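Local coordinates for C protein alpha-antigen (Streptococcus agalactiae, PDB 1YWM) that may play a role in both virulence and immunity as a cell-wall-anchored surface protein, of which this chain is the N-terminal domain, at residues Phe71-Lys76 with Leu118-Ser123; Ile43-Val48 with Gln85-Ala90; Thr159-Asn164 with Asp172-Glu177. All coordinates share one frame; numbering follows the deposited sequence.

Contact 1 (Phe71-Lys76 with Leu118-Ser123); sequences FRQGTK and LTIYDS
F71 and L118 mark the nearest approach of the two backbones, with the CA of F71 8.8 Å from the CA of L118. No hydrogen bond joins the segments. Strand 88-97 lies between them in the sheet, and its backbone bonds R72 through S91 and L118 through A90. Strands 66-73 and 113-121 are each antiparallel to it, so they run parallel to one another. After Q73 the chain folds back in a type II' beta turn ending at K76. K76 N reaches Q73 O at 3.1 Å, and G74 has the positive phi that favours glycine.

Two side-chain pairs bridge the middle strand. L118 has CG anti to its backbone N (chi1 173°), and its CD2 methyl meets the CD2-CE2 bond of the F71 ring obliquely. That methyl lies 3.4 Å from F71 CD2 and 3.5 Å from F71 CE2. I43, L92 and V81 also pack on F71, and its ring meets that of Y69.

Further along, Q73 and I120 approach from opposite directions. Q73 is fully extended up to its amide (chi1 -176°, chi2 177°). Its NE2 is 3.6 Å from the CD1 methyl of I120. This is packing; the polar partner of Q73 NE2 is S86 O. A90 touches both Q73 and I120. An aromatic-aliphatic pair and an amide-methyl pair thus join next-but-one strands over one face of the sheet. The F71-L118 pair is hydrophobic packing as in a beta sandwich with the fibronectin fold.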
# COMPACT_ATOMS: atom_id res chain seq x y z
N PHE A 71 -15.46 -6.62 2.85
CA PHE A 71 -15.18 -5.19 2.69
C PHE A 71 -16.51 -4.48 2.47
O PHE A 71 -17.42 -5.02 1.84
CB PHE A 71 -14.29 -4.96 1.44
CG PHE A 71 -12.90 -5.51 1.56
CD1 PHE A 71 -12.53 -6.66 0.86
CD2 PHE A 71 -11.93 -4.86 2.33
CE1 PHE A 71 -11.22 -7.17 0.93
CE2 PHE A 71 -10.62 -5.38 2.42
CZ PHE A 71 -10.26 -6.52 1.71
N ARG A 72 -16.60 -3.25 2.96
CA ARG A 72 -17.71 -2.39 2.60
C ARG A 72 -17.09 -1.12 2.04
O ARG A 72 -16.26 -0.49 2.71
CB ARG A 72 -18.47 -2.04 3.88
CG ARG A 72 -19.56 -1.03 3.65
CD ARG A 72 -20.74 -1.62 3.01
NE ARG A 72 -21.82 -0.66 2.78
CZ ARG A 72 -22.90 -0.94 2.09
NH1 ARG A 72 -23.07 -2.18 1.61
NH2 ARG A 72 -23.85 -0.00 1.89
N GLN A 73 -17.51 -0.75 0.83
CA GLN A 73 -17.03 0.45 0.18
C GLN A 73 -18.16 1.01 -0.66
O GLN A 73 -18.75 0.29 -1.46
CB GLN A 73 -15.86 0.10 -0.75
CG GLN A 73 -15.27 1.35 -1.39
CD GLN A 73 -14.09 1.03 -2.24
OE1 GLN A 73 -14.01 -0.06 -2.82
NE2 GLN A 73 -13.15 1.96 -2.32
N GLY A 74 -18.45 2.30 -0.50
CA GLY A 74 -19.61 2.86 -1.18
C GLY A 74 -20.88 2.17 -0.70
O GLY A 74 -21.10 2.04 0.51
N THR A 75 -21.67 1.68 -1.65
CA THR A 75 -22.93 0.99 -1.34
C THR A 75 -22.79 -0.51 -1.56
O THR A 75 -23.80 -1.22 -1.75
CB THR A 75 -24.07 1.51 -2.23
OG1 THR A 75 -23.71 1.30 -3.60
CG2 THR A 75 -24.24 3.03 -2.10
N LYS A 76 -21.56 -1.01 -1.56
CA LYS A 76 -21.34 -2.43 -1.87
C LYS A 76 -20.54 -3.20 -0.82
O LYS A 76 -19.65 -2.66 -0.20
CB LYS A 76 -20.68 -2.58 -3.25
CG LYS A 76 -21.64 -2.26 -4.42
CD LYS A 76 -21.65 -3.34 -5.49
CE LYS A 76 -23.05 -3.49 -6.12
NZ LYS A 76 -23.03 -3.42 -7.63
N LEU A 118 -10.15 1.03 7.01
CA LEU A 118 -9.39 0.60 5.83
C LEU A 118 -9.13 1.81 4.91
O LEU A 118 -10.04 2.58 4.61
CB LEU A 118 -10.14 -0.48 5.04
CG LEU A 118 -9.53 -0.88 3.69
CD1 LEU A 118 -8.10 -1.45 3.98
CD2 LEU A 118 -10.42 -1.93 2.96
N THR A 119 -7.89 1.93 4.46
CA THR A 119 -7.53 2.91 3.45
C THR A 119 -7.11 2.17 2.19
O THR A 119 -6.19 1.36 2.25
CB THR A 119 -6.32 3.72 3.98
OG1 THR A 119 -6.74 4.52 5.08
CG2 THR A 119 -5.82 4.75 2.89
N ILE A 120 -7.77 2.42 1.07
CA ILE A 120 -7.37 1.75 -0.15
C ILE A 120 -6.63 2.79 -1.00
O ILE A 120 -7.09 3.91 -1.16
CB ILE A 120 -8.58 1.21 -0.94
CG1 ILE A 120 -9.38 0.19 -0.10
CG2 ILE A 120 -8.11 0.58 -2.22
CD1 ILE A 120 -10.75 -0.11 -0.70
N TYR A 121 -5.49 2.39 -1.55
CA TYR A 121 -4.71 3.30 -2.39
C TYR A 121 -4.18 2.51 -3.56
O TYR A 121 -4.39 1.31 -3.65
CB TYR A 121 -3.61 3.97 -1.57
CG TYR A 121 -2.48 3.08 -1.06
CD1 TYR A 121 -2.65 2.25 0.06
CD2 TYR A 121 -1.21 3.10 -1.66
CE1 TYR A 121 -1.58 1.46 0.55
CE2 TYR A 121 -0.14 2.32 -1.17
CZ TYR A 121 -0.33 1.51 -0.07
OH TYR A 121 0.68 0.73 0.44
N ASP A 122 -3.51 3.19 -4.48
CA ASP A 122 -3.01 2.49 -5.65
C ASP A 122 -1.73 3.18 -6.06
O ASP A 122 -1.77 4.34 -6.51
CB ASP A 122 -4.01 2.59 -6.79
CG ASP A 122 -3.67 1.68 -7.93
OD1 ASP A 122 -2.56 1.09 -7.93
OD2 ASP A 122 -4.48 1.44 -8.83
N SER A 123 -0.61 2.48 -5.91
CA SER A 123 0.70 3.03 -6.30
C SER A 123 1.04 2.75 -7.80
O SER A 123 2.14 3.09 -8.25
CB SER A 123 1.79 2.50 -5.38
OG SER A 123 1.94 1.09 -5.55

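Contact 2 (Ile43-Val48 with Gln85-Ala90); sequences IDLYDV and QSTGRA
Q85 meets L45 with its main chain. The CA of L45 lies 7.2 Å from the CA of Q85, the nearest pair of CA atoms in the two segments. The CD1 methyl of L45 rests against the peptide group that follows Q85, 3.8 Å from Q85 C and 3.9 Å from Q85 O. The side chain of Q85 sets off away from L45.

S86 comes next. The same methyl, L45 CD1, also lies 4.0 Å from S86 N, so it packs on the peptide between Q85 and S86. T87 follows, and its CG2 methyl touches L45 CD1 at 4.2 Å. Beyond T87 the chain enters strand 88-97.

L45 stands at the start of helix 45-49, just after strand 40-44. Its CG is anti to the carbonyl carbon (chi1 -60°), and the side chain leaves its backbone toward the loop. I120 and L84 also touch this leucine. D44 is the N-cap: its OD1 accepts from Y46 N at 3.1 Å, with an N-H...O angle of 153°. The donor lies well above the carboxylate plane, 58° out of it.

The contact itself is purely van der Waals. A single leucine methyl lies on a peptide and a threonine methyl, and no hydrogen bond crosses between the segments. D44 OD1 is used within its own segment as the helix cap. Q85 NE2 bonds to S82 O, and S86 O accepts from Q73 NE2, which ties this loop to strand 66-73.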
# COMPACT_ATOMS: atom_id res chain seq x y z
N ILE A 43 -4.41 -1.17 2.03
CA ILE A 43 -4.26 -2.12 0.92
C ILE A 43 -3.96 -1.31 -0.34
O ILE A 43 -4.65 -0.33 -0.64
CB ILE A 43 -5.56 -2.95 0.74
CG1 ILE A 43 -5.70 -3.95 1.91
CG2 ILE A 43 -5.57 -3.67 -0.61
CD1 ILE A 43 -7.06 -4.77 1.88
N ASP A 44 -2.91 -1.72 -1.05
CA ASP A 44 -2.48 -1.06 -2.28
C ASP A 44 -2.99 -1.93 -3.42
O ASP A 44 -2.64 -3.12 -3.49
CB ASP A 44 -0.95 -1.02 -2.28
CG ASP A 44 -0.37 -0.26 -3.45
OD1 ASP A 44 -1.11 0.14 -4.40
OD2 ASP A 44 0.83 -0.01 -3.46
N LEU A 45 -3.84 -1.37 -4.28
CA LEU A 45 -4.42 -2.15 -5.38
C LEU A 45 -3.34 -2.67 -6.33
O LEU A 45 -3.54 -3.68 -7.01
CB LEU A 45 -5.44 -1.33 -6.15
CG LEU A 45 -6.65 -0.85 -5.32
CD1 LEU A 45 -7.62 -0.10 -6.19
CD2 LEU A 45 -7.36 -2.06 -4.73
N TYR A 46 -2.18 -2.01 -6.35
CA TYR A 46 -1.04 -2.55 -7.12
C TYR A 46 -0.72 -3.98 -6.65
O TYR A 46 -0.54 -4.90 -7.48
CB TYR A 46 0.18 -1.63 -6.96
CG TYR A 46 1.45 -2.20 -7.59
CD1 TYR A 46 2.39 -2.83 -6.81
CD2 TYR A 46 1.69 -2.09 -8.97
CE1 TYR A 46 3.55 -3.36 -7.37
CE2 TYR A 46 2.87 -2.60 -9.55
CZ TYR A 46 3.79 -3.23 -8.73
OH TYR A 46 4.95 -3.75 -9.24
N ASP A 47 -0.67 -4.14 -5.33
CA ASP A 47 -0.39 -5.42 -4.68
C ASP A 47 -1.52 -6.40 -4.92
O ASP A 47 -1.28 -7.59 -5.16
CB ASP A 47 -0.19 -5.26 -3.17
CG ASP A 47 1.04 -4.46 -2.81
OD1 ASP A 47 1.17 -4.12 -1.60
OD2 ASP A 47 1.94 -4.15 -3.63
N VAL A 48 -2.76 -5.90 -4.84
CA VAL A 48 -3.93 -6.75 -5.13
C VAL A 48 -3.91 -7.34 -6.53
O VAL A 48 -4.14 -8.53 -6.72
CB VAL A 48 -5.24 -5.99 -4.94
CG1 VAL A 48 -6.43 -6.88 -5.26
CG2 VAL A 48 -5.32 -5.52 -3.49
N GLN A 85 -11.59 -1.98 -6.57
CA GLN A 85 -11.16 -1.32 -7.83
C GLN A 85 -11.06 0.19 -7.69
O GLN A 85 -10.59 0.87 -8.60
CB GLN A 85 -12.12 -1.67 -8.97
CG GLN A 85 -12.21 -3.16 -9.33
CD GLN A 85 -10.98 -3.68 -10.06
OE1 GLN A 85 -10.46 -3.03 -10.97
NE2 GLN A 85 -10.51 -4.87 -9.67
N SER A 86 -11.51 0.70 -6.57
CA SER A 86 -11.52 2.15 -6.35
C SER A 86 -10.76 2.46 -5.07
O SER A 86 -10.84 1.70 -4.11
CB SER A 86 -12.96 2.64 -6.20
OG SER A 86 -13.66 2.50 -7.43
N THR A 87 -10.04 3.58 -5.06
CA THR A 87 -9.33 4.01 -3.86
C THR A 87 -10.20 4.88 -2.95
O THR A 87 -11.24 5.39 -3.37
CB THR A 87 -8.06 4.80 -4.22
OG1 THR A 87 -8.45 5.93 -5.01
CG2 THR A 87 -7.16 3.97 -5.13
N GLY A 88 -9.76 5.06 -1.72
CA GLY A 88 -10.54 5.83 -0.77
C GLY A 88 -10.72 5.04 0.52
O GLY A 88 -10.07 3.99 0.73
N ARG A 89 -11.58 5.58 1.37
CA ARG A 89 -11.87 5.00 2.67
C ARG A 89 -12.94 3.90 2.53
O ARG A 89 -13.84 3.98 1.70
CB ARG A 89 -12.37 6.09 3.63
CG ARG A 89 -12.47 5.62 5.07
CD ARG A 89 -13.20 6.58 6.00
NE ARG A 89 -12.46 6.87 7.23
CZ ARG A 89 -11.36 7.61 7.29
NH1 ARG A 89 -10.85 8.15 6.19
NH2 ARG A 89 -10.76 7.83 8.46
N ALA A 90 -12.80 2.87 3.35
CA ALA A 90 -13.70 1.72 3.28
C ALA A 90 -13.61 1.06 4.66
O ALA A 90 -13.01 1.62 5.58
CB ALA A 90 -13.25 0.78 2.16

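Contact 3 (Thr159-Asn164 with Asp172-Glu177); sequences TDIDNN and DSKIVE
The D160 carboxylate has K174 at OD2, across the contact, while N164 of its own segment and K166 outside it share OD1. K166, held by a salt bridge, is the strongest polar partner. At the carboxylate edge, OD1 uses the lone pair turned away from OD2 to accept from N164 ND2. That bond is 2.9 Å long and nearly straight, with an N-H...O angle of 170°. OD1 lies almost in the plane of the N164 amide. The carboxylate and amide planes are steeply turned against each other, by about 60°, and the bond limits the turning of the amide.

OD2 makes a salt bridge to K174 NZ at 3.3 Å. The D160 and K174 side chains cross at about a right angle. K174 CE is 3.2 Å from the same OD2, slightly nearer than the nitrogen, so the ammonium is not aimed squarely at OD2, and no hydrogen bond is formed. The lysine is extended to its CE. Its chi4 of 14° is nearly eclipsed, a strained bend that folds NZ back toward its own CG and leaves both CE and NZ by OD2. D170 is a further partner of NZ, though long and weak.

The aliphatic part of K174 slides past I161 in the opposite direction. I161 CG2 is 3.9 Å from K174 CD. Both residues also touch L126 of helix 124-137. N164 is the first residue to leave helix 144-163, and its backbone N still bonds D160 O at 2.8 Å.

Helices 144-163 and 168-182 follow each other through a short link and pack with helix 124-137. This is the antiparallel three-helix bundle of the chain.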
# COMPACT_ATOMS: atom_id res chain seq x y z
N THR A 159 11.67 2.62 -2.10
CA THR A 159 11.82 1.91 -0.80
C THR A 159 10.64 2.20 0.15
O THR A 159 10.09 1.29 0.78
CB THR A 159 13.18 2.30 -0.18
OG1 THR A 159 14.22 1.79 -1.02
CG2 THR A 159 13.40 1.57 1.15
N ASP A 160 10.25 3.46 0.18
CA ASP A 160 9.16 3.95 1.03
C ASP A 160 7.81 3.29 0.66
O ASP A 160 7.14 2.71 1.53
CB ASP A 160 9.12 5.46 0.90
CG ASP A 160 8.09 6.12 1.82
OD1 ASP A 160 7.67 5.52 2.82
OD2 ASP A 160 7.65 7.25 1.59
N ILE A 161 7.45 3.28 -0.62
CA ILE A 161 6.18 2.70 -1.02
C ILE A 161 6.22 1.17 -0.98
O ILE A 161 5.17 0.54 -0.85
CB ILE A 161 5.65 3.25 -2.36
CG1 ILE A 161 6.58 2.89 -3.54
CG2 ILE A 161 5.35 4.79 -2.24
CD1 ILE A 161 5.99 3.29 -4.93
N ASP A 162 7.41 0.58 -1.07
CA ASP A 162 7.51 -0.88 -0.99
C ASP A 162 7.23 -1.32 0.44
O ASP A 162 6.69 -2.39 0.68
CB ASP A 162 8.90 -1.39 -1.42
CG ASP A 162 9.06 -1.43 -2.92
OD1 ASP A 162 10.21 -1.60 -3.40
OD2 ASP A 162 8.10 -1.33 -3.70
N ASN A 163 7.65 -0.50 1.37
CA ASN A 163 7.63 -0.91 2.79
C ASN A 163 6.49 -0.36 3.62
O ASN A 163 6.07 -0.98 4.59
CB ASN A 163 8.98 -0.56 3.43
CG ASN A 163 10.12 -1.43 2.89
OD1 ASN A 163 9.91 -2.59 2.53
ND2 ASN A 163 11.33 -0.89 2.87
N ASN A 164 5.96 0.80 3.22
CA ASN A 164 5.11 1.58 4.13
C ASN A 164 3.78 1.91 3.47
O ASN A 164 3.73 2.25 2.28
CB ASN A 164 5.80 2.89 4.58
CG ASN A 164 7.15 2.66 5.22
OD1 ASN A 164 7.31 1.85 6.14
ND2 ASN A 164 8.15 3.42 4.76
N ASP A 172 -0.20 10.63 -4.71
CA ASP A 172 -0.26 11.69 -5.71
C ASP A 172 0.82 12.75 -5.46
O ASP A 172 1.41 13.28 -6.41
CB ASP A 172 -1.66 12.33 -5.78
CG ASP A 172 -2.72 11.37 -6.32
OD1 ASP A 172 -2.38 10.29 -6.86
OD2 ASP A 172 -3.94 11.61 -6.21
N SER A 173 1.11 13.05 -4.21
CA SER A 173 2.19 13.98 -3.90
C SER A 173 3.58 13.43 -4.31
O SER A 173 4.46 14.18 -4.77
CB SER A 173 2.14 14.44 -2.44
OG SER A 173 2.64 13.46 -1.56
N LYS A 174 3.75 12.12 -4.20
CA LYS A 174 5.02 11.49 -4.60
C LYS A 174 5.17 11.50 -6.14
O LYS A 174 6.28 11.51 -6.65
CB LYS A 174 5.15 10.07 -4.02
CG LYS A 174 5.38 10.04 -2.52
CD LYS A 174 5.24 8.64 -2.01
CE LYS A 174 5.62 8.45 -0.52
NZ LYS A 174 5.77 9.67 0.31
N ILE A 175 4.06 11.47 -6.87
CA ILE A 175 4.12 11.55 -8.32
C ILE A 175 4.71 12.91 -8.71
O ILE A 175 5.56 12.99 -9.62
CB ILE A 175 2.74 11.33 -8.98
CG1 ILE A 175 2.34 9.86 -8.86
CG2 ILE A 175 2.77 11.73 -10.49
CD1 ILE A 175 0.89 9.55 -9.28
N VAL A 176 4.25 13.96 -8.01
CA VAL A 176 4.77 15.31 -8.20
C VAL A 176 6.26 15.34 -7.84
O VAL A 176 7.05 15.93 -8.60
CB VAL A 176 4.00 16.39 -7.37
CG1 VAL A 176 4.68 17.79 -7.51
CG2 VAL A 176 2.55 16.47 -7.81
N GLU A 177 6.65 14.76 -6.70
CA GLU A 177 8.08 14.69 -6.36
C GLU A 177 8.92 14.03 -7.48
O GLU A 177 10.07 14.45 -7.74
CB GLU A 177 8.31 13.97 -5.02
CG GLU A 177 7.78 14.74 -3.81
CD GLU A 177 7.89 13.94 -2.51
OE1 GLU A 177 8.70 13.01 -2.45
OE2 GLU A 177 7.15 14.26 -1.55

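From the N terminus, segment 43-48 opens contact 2 and 71-76 opens contact 1. Then 85-90 closes contact 2, and 118-123 closes contact 1, so the two loops cross. Both reach the same sheet, and the two contacts touch. S123 OG lies 2.6 Å from D44 OD2, and Y121 O lies 2.8 Å from L45 N, both probable hydrogen bonds. Contact 3 comes later, in series. It closes the short loop between two helices of the bundle. Its centre is about 19 Å from that of contact 1. These two touch where Y121 OH packs on N164 O, at the junction of the beta domain and the helices. Contacts 2 and 3 do not touch.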